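Local coordinates for protein extracellular ligand-binding receptor (Desulfohalobium retbaense DSM 5692, PDB 5ERE) that binds 2-oxo-4-methylpentanoic acid (ketoleucine) in a periplasmic-binding-protein module and cytosine in a tandem PAS sensor module, probably serving as an extracellular signalling receptor, at residues Q114-L119 with S140-M145; E127-L132 with A181-S186; A133-L138 with A157-P162; M165-Q170 with A191-Q196. All blocks are in the same frame, centred on the assembly; numbering follows the deposited sequence.

Contact 1: Q114-L119 with S140-M145; sequences QEQEQL and SSWIRM
Glu115, whose extended side chain crosses the edge of the Trp142 indole at about a right angle, has its OE2 gripped twice, by Arg210 N and by Thr230 OG1, which pins the carboxylate. The two helices belong to one lobe of a periplasmic binding protein fold, and Arg210 lines the ketoleucine pocket, so Glu115 probably steadies, from the second shell, the backbone of a ligand-binding residue. The short helix axes stay 10.8 Å apart and cross at -47°, a wide separation that the indole spans. With CG opposite the backbone N (chi1 -177°) and the chain extended beyond it, Glu115 brings CG to the ring edge, in plane; OE1 sits at that edge too, 3.5 Å from Trp142 CZ2, with the carboxylate nearly perpendicular to the ring (79° between planes). The six-membered end of the indole also reaches the helix backbone, Trp142 CH2 lying 3.6 Å from Gln116 N. From Leu119 one methyl, CD2, meets Trp142 CZ3 at 3.6 Å, and this apolar touch is oblique to the ring. Replacing Trp142 by an alanine would probably open a gap between the helices, leaving Leu119 and the aliphatic part of Glu115 without their partner. Gln116 CG fits between two residues of the other helix, 3.8 Å from Trp142 CZ3 and 3.7 Å from Met145 CB.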
loop_
_atom_site.group_PDB
_atom_site.type_symbol
_atom_site.label_atom_id
_atom_site.label_comp_id
_atom_site.label_asym_id
_atom_site.label_seq_id
_atom_site.Cartn_x
_atom_site.Cartn_y
_atom_site.Cartn_z
ATOM N N GLN A 114 4.103 5.988 -0.618
ATOM C CA GLN A 114 3.519 4.683 -0.860
ATOM C C GLN A 114 4.070 3.688 0.141
ATOM O O GLN A 114 3.313 2.939 0.712
ATOM C CB GLN A 114 3.797 4.187 -2.297
ATOM N N GLU A 115 5.387 3.683 0.326
ATOM C CA GLU A 115 6.030 2.701 1.179
ATOM C C GLU A 115 5.605 2.931 2.640
ATOM O O GLU A 115 5.383 1.976 3.395
ATOM C CB GLU A 115 7.571 2.757 1.051
ATOM C CG GLU A 115 8.259 1.668 1.887
ATOM C CD GLU A 115 9.770 1.628 1.751
ATOM O OE1 GLU A 115 10.351 2.540 1.134
ATOM O OE2 GLU A 115 10.390 0.665 2.267
ATOM N N GLN A 116 5.461 4.203 3.012
ATOM C CA GLN A 116 5.002 4.585 4.373
ATOM C C GLN A 116 3.577 4.082 4.693
ATOM O O GLN A 116 3.324 3.551 5.787
ATOM C CB GLN A 116 5.061 6.111 4.525
ATOM C CG GLN A 116 4.971 6.568 5.970
ATOM C CD GLN A 116 3.548 6.574 6.493
ATOM O OE1 GLN A 116 2.610 6.977 5.788
ATOM N NE2 GLN A 116 3.374 6.093 7.730
ATOM N N GLU A 117 2.673 4.204 3.717
ATOM C CA GLU A 117 1.303 3.673 3.825
ATOM C C GLU A 117 1.291 2.173 4.134
ATOM O O GLU A 117 0.455 1.685 4.895
ATOM C CB GLU A 117 0.528 3.907 2.530
ATOM C CG GLU A 117 -0.451 5.071 2.558
ATOM C CD GLU A 117 -0.688 5.672 1.181
ATOM O OE1 GLU A 117 -0.950 4.915 0.193
ATOM O OE2 GLU A 117 -0.588 6.917 1.098
ATOM N N GLN A 118 2.215 1.437 3.532
ATOM C CA GLN A 118 2.275 0.004 3.777
ATOM C C GLN A 118 2.894 -0.292 5.158
ATOM O O GLN A 118 2.372 -1.113 5.913
ATOM C CB GLN A 118 3.055 -0.686 2.664
ATOM C CG GLN A 118 2.342 -0.523 1.285
ATOM C CD GLN A 118 2.936 -1.382 0.187
ATOM O OE1 GLN A 118 3.549 -0.871 -0.776
ATOM N NE2 GLN A 118 2.749 -2.697 0.313
ATOM N N LEU A 119 4.021 0.351 5.461
ATOM C CA LEU A 119 4.693 0.141 6.730
ATOM C C LEU A 119 3.752 0.457 7.914
ATOM O O LEU A 119 3.821 -0.206 8.949
ATOM C CB LEU A 119 5.971 1.000 6.802
ATOM C CG LEU A 119 6.862 0.910 8.053
ATOM C CD1 LEU A 119 7.528 -0.433 8.174
ATOM C CD2 LEU A 119 7.929 1.998 8.021
ATOM N N SER A 140 14.556 12.806 6.377
ATOM C CA SER A 140 13.650 13.851 6.845
ATOM C C SER A 140 12.252 13.614 6.265
ATOM O O SER A 140 11.240 13.869 6.912
ATOM C CB SER A 140 14.192 15.230 6.468
ATOM O OG SER A 140 14.031 15.465 5.086
ATOM N N SER A 141 12.182 13.081 5.054
ATOM C CA SER A 141 10.881 12.805 4.466
ATOM C C SER A 141 10.142 11.703 5.228
ATOM O O SER A 141 8.944 11.813 5.483
ATOM C CB SER A 141 11.041 12.433 2.983
ATOM O OG SER A 141 9.779 12.322 2.383
ATOM N N TRP A 142 10.859 10.641 5.587
ATOM C CA TRP A 142 10.299 9.568 6.393
ATOM C C TRP A 142 9.875 10.047 7.779
ATOM O O TRP A 142 8.877 9.574 8.310
ATOM C CB TRP A 142 11.309 8.432 6.552
ATOM C CG TRP A 142 11.186 7.377 5.494
ATOM C CD1 TRP A 142 11.982 7.213 4.391
ATOM C CD2 TRP A 142 10.208 6.341 5.439
ATOM N NE1 TRP A 142 11.558 6.124 3.658
ATOM C CE2 TRP A 142 10.472 5.570 4.285
ATOM C CE3 TRP A 142 9.136 5.979 6.267
ATOM C CZ2 TRP A 142 9.694 4.476 3.927
ATOM C CZ3 TRP A 142 8.378 4.889 5.922
ATOM C CH2 TRP A 142 8.652 4.153 4.753
ATOM N N ILE A 143 10.651 10.951 8.375
ATOM C CA ILE A 143 10.306 11.492 9.697
ATOM C C ILE A 143 8.994 12.257 9.590
ATOM O O ILE A 143 8.062 12.000 10.349
ATOM C CB ILE A 143 11.424 12.413 10.279
ATOM C CG1 ILE A 143 12.486 11.560 10.959
ATOM C CG2 ILE A 143 10.874 13.390 11.351
ATOM C CD1 ILE A 143 13.801 12.249 11.183
ATOM N N ARG A 144 8.918 13.160 8.621
ATOM C CA ARG A 144 7.759 14.020 8.471
ATOM C C ARG A 144 6.518 13.190 8.170
ATOM O O ARG A 144 5.415 13.570 8.544
ATOM C CB ARG A 144 7.999 15.059 7.371
HETATM N N MSE A 145 6.697 12.048 7.513
HETATM C CA MSE A 145 5.571 11.182 7.149
HETATM C C MSE A 145 5.068 10.422 8.339
HETATM O O MSE A 145 3.863 10.292 8.556
HETATM C CB MSE A 145 5.967 10.171 6.093
HETATM C CG MSE A 145 6.249 10.754 4.758
HETATM SE SE MSE A 145 4.674 10.877 3.621
HETATM C CE MSE A 145 5.655 11.515 2.060
#

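Contact 2: E127-L132 with A181-S186; sequences ERIAVL and ALVLIS
Strands 129-132 and 181-185 run parallel, their axes 4.5 Å apart and inclined by 22°, and are laced by five backbone hydrogen bonds in which Ala181, Val183 and Ile185 on one strand alternate as donors with Ala130 and Leu132 on the other. The shortest is Val183 N to Ala130 O at 2.6 Å, and that same carbonyl oxygen also receives a CA-H contact from Leu182 CA at 3.3 Å. At the far end the bond from Ile185 N to Leu132 O arrives 26° out of the carbonyl plane, where Ile185 makes an inverse gamma turn and the strand ends. Side chains of paired residues leave on the same face. Val131 and Val183 stand side by side, pointing the same way, with CG1 to CG1 at 4.0 Å; CG1 is anti to the backbone N in both, which puts the same branch of each valine at the contact. Val131 CG1 further touches Ile185 CG1 at 4.1 Å, and helix 137-149 packs on this face, Ile143 against Val131 and Leu146 against both valines. On the other face Leu182 turns its CD1 methyl back to Ala130 CB at 3.8 Å, while Leu184 CD2 rests on Leu132 CB at 3.9 Å. Ile174 of helix 168-175 packs over Ala130, Leu132 and Leu182. All the residues of the two strands are buried. With strand 154-160 on the other edge of 129-134, this pair makes up two inner strands of the parallel, helix-covered part of the sheet in a Rossmann-like lobe, as in the leucine-binding protein family.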
loop_
_atom_site.group_PDB
_atom_site.type_symbol
_atom_site.label_atom_id
_atom_site.label_comp_id
_atom_site.label_asym_id
_atom_site.label_seq_id
_atom_site.Cartn_x
_atom_site.Cartn_y
_atom_site.Cartn_z
ATOM N N GLU A 127 2.396 1.522 20.403
ATOM C CA GLU A 127 1.976 2.802 20.965
ATOM C C GLU A 127 3.160 3.744 21.153
ATOM O O GLU A 127 2.972 4.959 21.125
ATOM C CB GLU A 127 1.232 2.607 22.298
ATOM C CG GLU A 127 -0.117 1.897 22.155
ATOM C CD GLU A 127 -1.053 2.575 21.163
ATOM O OE1 GLU A 127 -1.496 3.716 21.427
ATOM O OE2 GLU A 127 -1.341 1.971 20.104
ATOM N N ARG A 128 4.366 3.195 21.314
ATOM C CA ARG A 128 5.571 4.026 21.461
ATOM C C ARG A 128 6.570 3.785 20.314
ATOM O O ARG A 128 7.218 2.734 20.261
ATOM C CB ARG A 128 6.272 3.765 22.809
ATOM C CG ARG A 128 5.383 3.848 24.047
ATOM C CD ARG A 128 6.111 4.528 25.209
ATOM N NE ARG A 128 5.952 5.972 25.119
ATOM C CZ ARG A 128 6.688 6.860 25.769
ATOM N NH1 ARG A 128 7.660 6.463 26.577
ATOM N NH2 ARG A 128 6.449 8.151 25.600
ATOM N N ILE A 129 6.739 4.789 19.455
ATOM C CA ILE A 129 7.576 4.666 18.243
ATOM C C ILE A 129 8.751 5.638 18.188
ATOM O O ILE A 129 8.548 6.846 18.116
ATOM C CB ILE A 129 6.738 4.907 16.948
ATOM C CG1 ILE A 129 5.701 3.805 16.743
ATOM C CG2 ILE A 129 7.655 4.999 15.698
ATOM C CD1 ILE A 129 4.595 4.168 15.707
ATOM N N ALA A 130 9.975 5.117 18.147
ATOM C CA ALA A 130 11.141 5.979 17.925
ATOM C C ALA A 130 11.653 5.842 16.483
ATOM O O ALA A 130 11.605 4.752 15.896
ATOM C CB ALA A 130 12.251 5.650 18.920
ATOM N N VAL A 131 12.111 6.963 15.923
ATOM C CA VAL A 131 12.767 6.986 14.624
ATOM C C VAL A 131 14.189 7.527 14.749
ATOM O O VAL A 131 14.406 8.594 15.310
ATOM C CB VAL A 131 11.996 7.860 13.607
ATOM C CG1 VAL A 131 12.507 7.621 12.123
ATOM C CG2 VAL A 131 10.533 7.591 13.708
ATOM N N LEU A 132 15.144 6.764 14.234
ATOM C CA LEU A 132 16.491 7.247 13.960
ATOM C C LEU A 132 16.740 7.231 12.437
ATOM O O LEU A 132 16.756 6.142 11.828
ATOM C CB LEU A 132 17.516 6.377 14.683
ATOM C CG LEU A 132 18.997 6.776 14.618
ATOM C CD1 LEU A 132 19.233 8.247 14.969
ATOM C CD2 LEU A 132 19.787 5.890 15.561
ATOM N N ALA A 181 8.795 0.386 19.280
ATOM C CA ALA A 181 9.429 0.062 18.009
ATOM C C ALA A 181 10.408 1.165 17.648
ATOM O O ALA A 181 10.105 2.354 17.790
ATOM C CB ALA A 181 8.385 -0.141 16.925
ATOM N N LEU A 182 11.596 0.757 17.212
ATOM C CA LEU A 182 12.598 1.689 16.705
ATOM C C LEU A 182 12.714 1.576 15.183
ATOM O O LEU A 182 13.252 0.600 14.684
ATOM C CB LEU A 182 13.961 1.416 17.329
ATOM C CG LEU A 182 15.146 2.281 16.865
ATOM C CD1 LEU A 182 14.846 3.767 16.953
ATOM C CD2 LEU A 182 16.413 1.944 17.663
ATOM N N VAL A 183 12.244 2.601 14.487
ATOM C CA VAL A 183 12.331 2.698 13.043
ATOM C C VAL A 183 13.634 3.328 12.564
ATOM O O VAL A 183 13.908 4.506 12.811
ATOM C CB VAL A 183 11.153 3.511 12.499
ATOM C CG1 VAL A 183 11.395 3.947 11.007
ATOM C CG2 VAL A 183 9.895 2.692 12.640
ATOM N N LEU A 184 14.417 2.544 11.836
ATOM C CA LEU A 184 15.673 3.015 11.269
ATOM C C LEU A 184 15.568 3.393 9.793
ATOM O O LEU A 184 15.400 2.514 8.948
ATOM C CB LEU A 184 16.715 1.936 11.435
ATOM C CG LEU A 184 16.797 1.459 12.886
ATOM C CD1 LEU A 184 17.761 0.334 12.921
ATOM C CD2 LEU A 184 17.231 2.594 13.856
ATOM N N ILE A 185 15.686 4.680 9.462
ATOM C CA ILE A 185 15.746 5.053 8.049
ATOM C C ILE A 185 17.234 4.990 7.653
ATOM O O ILE A 185 17.976 5.966 7.680
ATOM C CB ILE A 185 15.109 6.432 7.750
ATOM C CG1 ILE A 185 13.713 6.553 8.387
ATOM C CG2 ILE A 185 14.989 6.632 6.247
ATOM C CD1 ILE A 185 12.752 5.376 8.101
ATOM N N SER A 186 17.630 3.775 7.297
ATOM C CA SER A 186 19.009 3.364 7.167
ATOM C C SER A 186 19.175 2.356 6.030
ATOM O O SER A 186 18.296 1.535 5.745
ATOM C CB SER A 186 19.520 2.700 8.463
ATOM O OG SER A 186 19.166 3.410 9.624
#

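Contact 3: A133-L138 with A157-P162; sequences AMDNNL and AQEYNP. With COI (2-oxo-4-methylpentanoic acid), chain B.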
loop_
_atom_site.group_PDB
_atom_site.type_symbol
_atom_site.label_atom_id
_atom_site.label_comp_id
_atom_site.label_asym_id
_atom_site.label_seq_id
_atom_site.Cartn_x
_atom_site.Cartn_y
_atom_site.Cartn_z
ATOM N N ALA A 133 16.923 8.414 11.833
ATOM C CA ALA A 133 17.002 8.526 10.368
ATOM C C ALA A 133 18.250 9.252 9.873
ATOM O O ALA A 133 18.712 10.232 10.464
ATOM C CB ALA A 133 15.773 9.235 9.834
HETATM N N MSE A 134 18.779 8.772 8.763
HETATM C CA MSE A 134 19.900 9.409 8.091
HETATM C C MSE A 134 19.581 10.860 7.866
HETATM O O MSE A 134 18.462 11.190 7.483
HETATM C CB MSE A 134 20.211 8.697 6.732
HETATM C CG MSE A 134 19.063 8.668 5.767
HETATM SE SE MSE A 134 19.546 7.709 4.028
HETATM C CE MSE A 134 19.795 5.900 4.706
ATOM N N ASP A 135 20.552 11.735 8.120
ATOM C CA ASP A 135 20.339 13.172 7.957
ATOM C C ASP A 135 20.445 13.647 6.498
ATOM O O ASP A 135 21.424 14.278 6.093
ATOM C CB ASP A 135 21.329 13.956 8.840
ATOM C CG ASP A 135 21.046 15.461 8.843
ATOM O OD1 ASP A 135 19.857 15.861 8.866
ATOM O OD2 ASP A 135 22.014 16.250 8.816
ATOM N N ASN A 136 19.408 13.357 5.719
ATOM C CA ASN A 136 19.284 13.886 4.380
ATOM C C ASN A 136 17.812 13.872 4.028
ATOM O O ASN A 136 17.000 13.482 4.862
ATOM C CB ASN A 136 20.117 13.065 3.386
ATOM C CG ASN A 136 19.876 11.575 3.507
ATOM O OD1 ASN A 136 18.736 11.115 3.537
ATOM N ND2 ASN A 136 20.953 10.814 3.584
ATOM N N ASN A 137 17.448 14.259 2.802
ATOM C CA ASN A 137 16.032 14.410 2.502
ATOM C C ASN A 137 15.260 13.060 2.508
ATOM O O ASN A 137 14.040 13.052 2.637
ATOM C CB ASN A 137 15.831 15.155 1.166
ATOM C CG ASN A 137 16.289 14.332 -0.065
ATOM O OD1 ASN A 137 17.166 13.490 0.033
ATOM N ND2 ASN A 137 15.717 14.621 -1.222
ATOM N N LEU A 138 15.942 11.920 2.425
ATOM C CA LEU A 138 15.224 10.662 2.602
ATOM C C LEU A 138 14.823 10.495 4.070
ATOM O O LEU A 138 13.679 10.171 4.371
ATOM C CB LEU A 138 16.059 9.448 2.141
ATOM C CG LEU A 138 15.356 8.081 2.290
ATOM C CD1 LEU A 138 14.250 7.870 1.253
ATOM C CD2 LEU A 138 16.335 6.916 2.201
ATOM N N ALA A 157 12.374 11.544 17.387
ATOM C CA ALA A 157 12.751 11.639 15.978
ATOM C C ALA A 157 14.181 12.166 15.874
ATOM O O ALA A 157 14.404 13.377 15.882
ATOM C CB ALA A 157 11.789 12.548 15.227
ATOM N N GLN A 158 15.135 11.241 15.790
ATOM C CA GLN A 158 16.558 11.559 15.825
ATOM C C GLN A 158 17.198 11.351 14.449
ATOM O O GLN A 158 16.833 10.430 13.728
ATOM C CB GLN A 158 17.270 10.690 16.864
ATOM C CG GLN A 158 16.860 10.959 18.319
ATOM C CD GLN A 158 17.239 12.368 18.776
ATOM O OE1 GLN A 158 18.412 12.654 19.018
ATOM N NE2 GLN A 158 16.249 13.258 18.863
ATOM N N GLU A 159 18.152 12.210 14.100
ATOM C CA GLU A 159 18.891 12.096 12.850
ATOM C C GLU A 159 20.343 11.687 13.098
ATOM O O GLU A 159 20.841 11.796 14.221
ATOM C CB GLU A 159 18.836 13.419 12.093
ATOM C CG GLU A 159 17.420 13.807 11.651
ATOM C CD GLU A 159 17.337 15.194 11.026
ATOM O OE1 GLU A 159 18.302 15.984 11.172
ATOM O OE2 GLU A 159 16.290 15.493 10.406
ATOM N N TYR A 160 21.019 11.203 12.055
ATOM C CA TYR A 160 22.452 10.923 12.128
ATOM C C TYR A 160 23.135 11.051 10.771
ATOM O O TYR A 160 22.561 10.704 9.721
ATOM C CB TYR A 160 22.719 9.520 12.684
ATOM C CG TYR A 160 22.265 8.419 11.745
ATOM C CD1 TYR A 160 20.936 8.022 11.713
ATOM C CD2 TYR A 160 23.164 7.794 10.886
ATOM C CE1 TYR A 160 20.512 7.029 10.866
ATOM C CE2 TYR A 160 22.748 6.796 10.011
ATOM C CZ TYR A 160 21.417 6.426 9.997
ATOM O OH TYR A 160 20.980 5.440 9.151
ATOM N N ASN A 161 24.380 11.515 10.809
ATOM C CA ASN A 161 25.253 11.498 9.657
ATOM C C ASN A 161 25.744 10.077 9.372
ATOM O O ASN A 161 26.446 9.495 10.206
ATOM C CB ASN A 161 26.432 12.430 9.890
ATOM C CG ASN A 161 27.277 12.597 8.647
ATOM O OD1 ASN A 161 28.118 11.759 8.337
ATOM N ND2 ASN A 161 27.034 13.668 7.913
ATOM N N PRO A 162 25.373 9.497 8.204
ATOM C CA PRO A 162 25.766 8.097 7.971
ATOM C C PRO A 162 27.271 7.904 7.743
ATOM O O PRO A 162 27.782 6.796 7.914
ATOM C CB PRO A 162 24.949 7.700 6.728
ATOM C CG PRO A 162 24.684 8.962 6.011
ATOM C CD PRO A 162 24.502 10.004 7.129
HETATM C C1 COI B . 16.931 6.764 -1.453
HETATM O O1 COI B . 17.291 7.970 -1.433
HETATM O O2 COI B . 15.735 6.424 -1.634
HETATM C C2 COI B . 17.981 5.714 -1.317
HETATM O O3 COI B . 17.671 4.538 -1.297
HETATM C C3 COI B . 19.404 6.215 -1.250
HETATM C C4 COI B . 20.329 5.094 -0.935
HETATM C C5 COI B . 21.696 5.479 -1.460
HETATM C C6 COI B . 20.279 4.949 0.579
#
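The phenol ring of Tyr160 lies flat against the backbone of Met134: the CA of Met134 sits over one face, 3.9 Å from the ring centroid and 20° off its normal, a CH-pi contact set off from the ring centre. Tyr160 reaches this place because CG stands between its own backbone N and carbonyl carbon (chi1 68°), a crowded position that folds the ring back over the neighbouring strand and brings CE1 to 3.2 Å from Met134 N. Its hydroxyl is hydrogen-bonded to Ser186 OG and Glu189 OE2, which hold the far end of the ring in place. The Met134 side chain departs toward Phe14, with only CB near the phenol end. Near the surface Asp135 and Glu159 meet obliquely, carboxylate planes 33° apart and OD1 of Asp135 only 2.8 Å from OE1 of Glu159. Two acceptors this near would repel if both were charged, so one may well hold a proton. Three backbone bonds hold the strands: Ala133 N to Gln158 O at 2.8 Å, Tyr160 N to Ala133 O at 3.0 Å, and Asp135 N to Tyr160 O at 2.8 Å, the last from above the carbonyl plane. Beyond the strand Asn136 is the N-cap of helix 137-149, its OD1 accepting a weak bond from Leu138 N. Leu138 CD1 ends 3.6 Å from O2 of the bound ketoleucine. This is a beta-alpha-beta crossover in which the N-terminal turn of the helix, following the C-terminal end of a parallel strand, supplies Leu138 to the ligand pocket.

Contact 4: M165-Q170 with A191-Q196; sequences MDIAAQ and ATIAKQ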
loop_
_atom_site.group_PDB
_atom_site.type_symbol
_atom_site.label_atom_id
_atom_site.label_comp_id
_atom_site.label_asym_id
_atom_site.label_seq_id
_atom_site.Cartn_x
_atom_site.Cartn_y
_atom_site.Cartn_z
HETATM N N MSE A 165 28.570 8.353 11.898
HETATM C CA MSE A 165 28.051 7.255 12.745
HETATM C C MSE A 165 28.267 7.527 14.239
HETATM O O MSE A 165 28.459 6.604 15.046
HETATM C CB MSE A 165 28.689 5.926 12.375
HETATM C CG MSE A 165 28.309 5.467 10.940
HETATM SE SE MSE A 165 26.359 5.465 10.700
HETATM C CE MSE A 165 25.900 3.938 11.790
ATOM N N ASP A 166 28.200 8.796 14.595
ATOM C CA ASP A 166 28.159 9.166 15.996
ATOM C C ASP A 166 26.708 9.187 16.461
ATOM O O ASP A 166 26.020 10.176 16.248
ATOM C CB ASP A 166 28.807 10.520 16.217
ATOM C CG ASP A 166 28.975 10.831 17.691
ATOM O OD1 ASP A 166 28.666 9.943 18.522
ATOM O OD2 ASP A 166 29.419 11.948 18.015
ATOM N N ILE A 167 26.255 8.101 17.092
ATOM C CA ILE A 167 24.843 7.939 17.452
ATOM C C ILE A 167 24.578 7.702 18.952
ATOM O O ILE A 167 23.431 7.467 19.336
ATOM C CB ILE A 167 24.222 6.773 16.681
ATOM C CG1 ILE A 167 25.046 5.505 16.904
ATOM C CG2 ILE A 167 24.145 7.108 15.183
ATOM C CD1 ILE A 167 24.355 4.244 16.443
ATOM N N ALA A 168 25.623 7.754 19.784
ATOM C CA ALA A 168 25.485 7.486 21.224
ATOM C C ALA A 168 24.457 8.403 21.890
ATOM O O ALA A 168 23.667 7.961 22.733
ATOM C CB ALA A 168 26.836 7.626 21.922
ATOM N N ALA A 169 24.476 9.676 21.511
ATOM C CA ALA A 169 23.511 10.654 22.009
ATOM C C ALA A 169 22.083 10.341 21.602
ATOM O O ALA A 169 21.182 10.307 22.448
ATOM C CB ALA A 169 23.872 12.038 21.518
ATOM N N GLN A 170 21.880 10.153 20.297
ATOM C CA GLN A 170 20.552 9.933 19.752
ATOM C C GLN A 170 19.950 8.704 20.383
ATOM O O GLN A 170 18.765 8.687 20.687
ATOM C CB GLN A 170 20.598 9.758 18.224
ATOM C CG GLN A 170 21.145 10.952 17.490
ATOM C CD GLN A 170 22.657 10.899 17.341
ATOM O OE1 GLN A 170 23.394 10.541 18.279
ATOM N NE2 GLN A 170 23.131 11.248 16.155
ATOM N N ALA A 191 23.276 -2.178 10.673
ATOM C CA ALA A 191 23.860 -3.268 11.463
ATOM C C ALA A 191 24.660 -2.729 12.670
ATOM O O ALA A 191 24.713 -3.357 13.721
ATOM C CB ALA A 191 24.743 -4.140 10.603
ATOM N N THR A 192 25.270 -1.564 12.503
ATOM C CA THR A 192 25.980 -0.896 13.587
ATOM C C THR A 192 25.012 -0.211 14.548
ATOM O O THR A 192 25.158 -0.296 15.787
ATOM C CB THR A 192 26.974 0.131 13.029
ATOM O OG1 THR A 192 28.004 -0.573 12.332
ATOM C CG2 THR A 192 27.615 0.992 14.147
ATOM N N ILE A 193 24.024 0.473 13.981
ATOM C CA ILE A 193 22.983 1.092 14.789
ATOM C C ILE A 193 22.337 0.026 15.683
ATOM O O ILE A 193 22.235 0.218 16.886
ATOM C CB ILE A 193 21.930 1.799 13.911
ATOM C CG1 ILE A 193 22.573 2.962 13.158
ATOM C CG2 ILE A 193 20.808 2.361 14.755
ATOM C CD1 ILE A 193 21.675 3.576 12.026
ATOM N N ALA A 194 21.945 -1.101 15.091
ATOM C CA ALA A 194 21.349 -2.219 15.828
ATOM C C ALA A 194 22.226 -2.695 16.996
ATOM O O ALA A 194 21.722 -2.939 18.087
ATOM C CB ALA A 194 21.091 -3.388 14.890
ATOM N N LYS A 195 23.523 -2.839 16.743
ATOM C CA LYS A 195 24.469 -3.352 17.732
ATOM C C LYS A 195 24.493 -2.447 18.945
ATOM O O LYS A 195 24.263 -2.889 20.074
ATOM C CB LYS A 195 25.876 -3.447 17.141
ATOM C CG LYS A 195 26.779 -4.490 17.797
ATOM C CD LYS A 195 28.229 -4.037 17.909
ATOM C CE LYS A 195 29.171 -5.240 17.909
ATOM N NZ LYS A 195 30.586 -4.873 18.175
ATOM N N GLN A 196 24.778 -1.174 18.686
ATOM C CA GLN A 196 24.933 -0.189 19.731
ATOM C C GLN A 196 23.633 -0.013 20.506
ATOM O O GLN A 196 23.651 0.110 21.733
ATOM C CB GLN A 196 25.400 1.133 19.130
ATOM C CG GLN A 196 26.775 1.031 18.472
ATOM C CD GLN A 196 27.356 2.382 18.067
ATOM O OE1 GLN A 196 26.813 3.435 18.394
ATOM N NE2 GLN A 196 28.483 2.349 17.370
#
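Met165 and Ile167 reach helix 190-199 by their chain ends. Met165, bent at its second and third torsions, crosses the Ile193 side chain at about a right angle and puts CE 3.7 Å from Ile193 CG1, and the same methyl brushes Thr192 CG2 at 4.1 Å. Ile167 sends CD1 to Ile193, 3.8 Å from CA and 4.0 Å from CG1. It can do this because its CG1 branch lies between the backbone N and the carbonyl carbon (chi1 55°), the branch then running on extended to CD1. One turn further along the helix Gln196, extended beyond CG, sets its OE1 very close to this branch, 3.1 Å from Ile167 CG1, a tight carbon-oxygen contact, not a hydrogen bond. Shortening Ile167 to an alanine removes the branch against which Gln196 OE1 and Ile193 CA rest and is likely to leave the Gln196 amide freer to turn. What positions these groups is the turn before helix 168-175. Met165 has left-handed backbone torsions, and Ile167 takes the N-cap position. Gln170 ties the turn down: its NE2 donates to Asp166 O at 3.1 Å, in the carbonyl plane on a lone pair, and also to Glu159 O on the preceding strand. Further in, Tyr160 packs against Met165, Ile167 and Ile193, while Leu132 meets both Gln170 and Ile193. Two helices that flank strand 181-185 in sequence thus sit next to each other over one face of the parallel sheet, forming an outer layer of the alpha/beta sandwich found in periplasmic binding proteins.

How the contacts relate
From the N terminus, contact 1 opens on helix 112-123 and closes on helix 137-149; strand 129-134, lying between them, opens contacts 2 and 3, so contact 1 crosses both. Contact 3 closes at strand 154-160, nested inside the longer loop that contact 2 closes at strand 181-185. Contact 4 opens after contact 3 has closed, before strand 181-185, and ends on helix 190-199, crossing contact 2 while staying in series with contacts 1 and 3. Contacts 2 and 3 join three neighbouring strands of one sheet. Contact 1 packs on it through Trp142 and Ile143, and contact 4 through Ile193, joining helices to the two sheet faces.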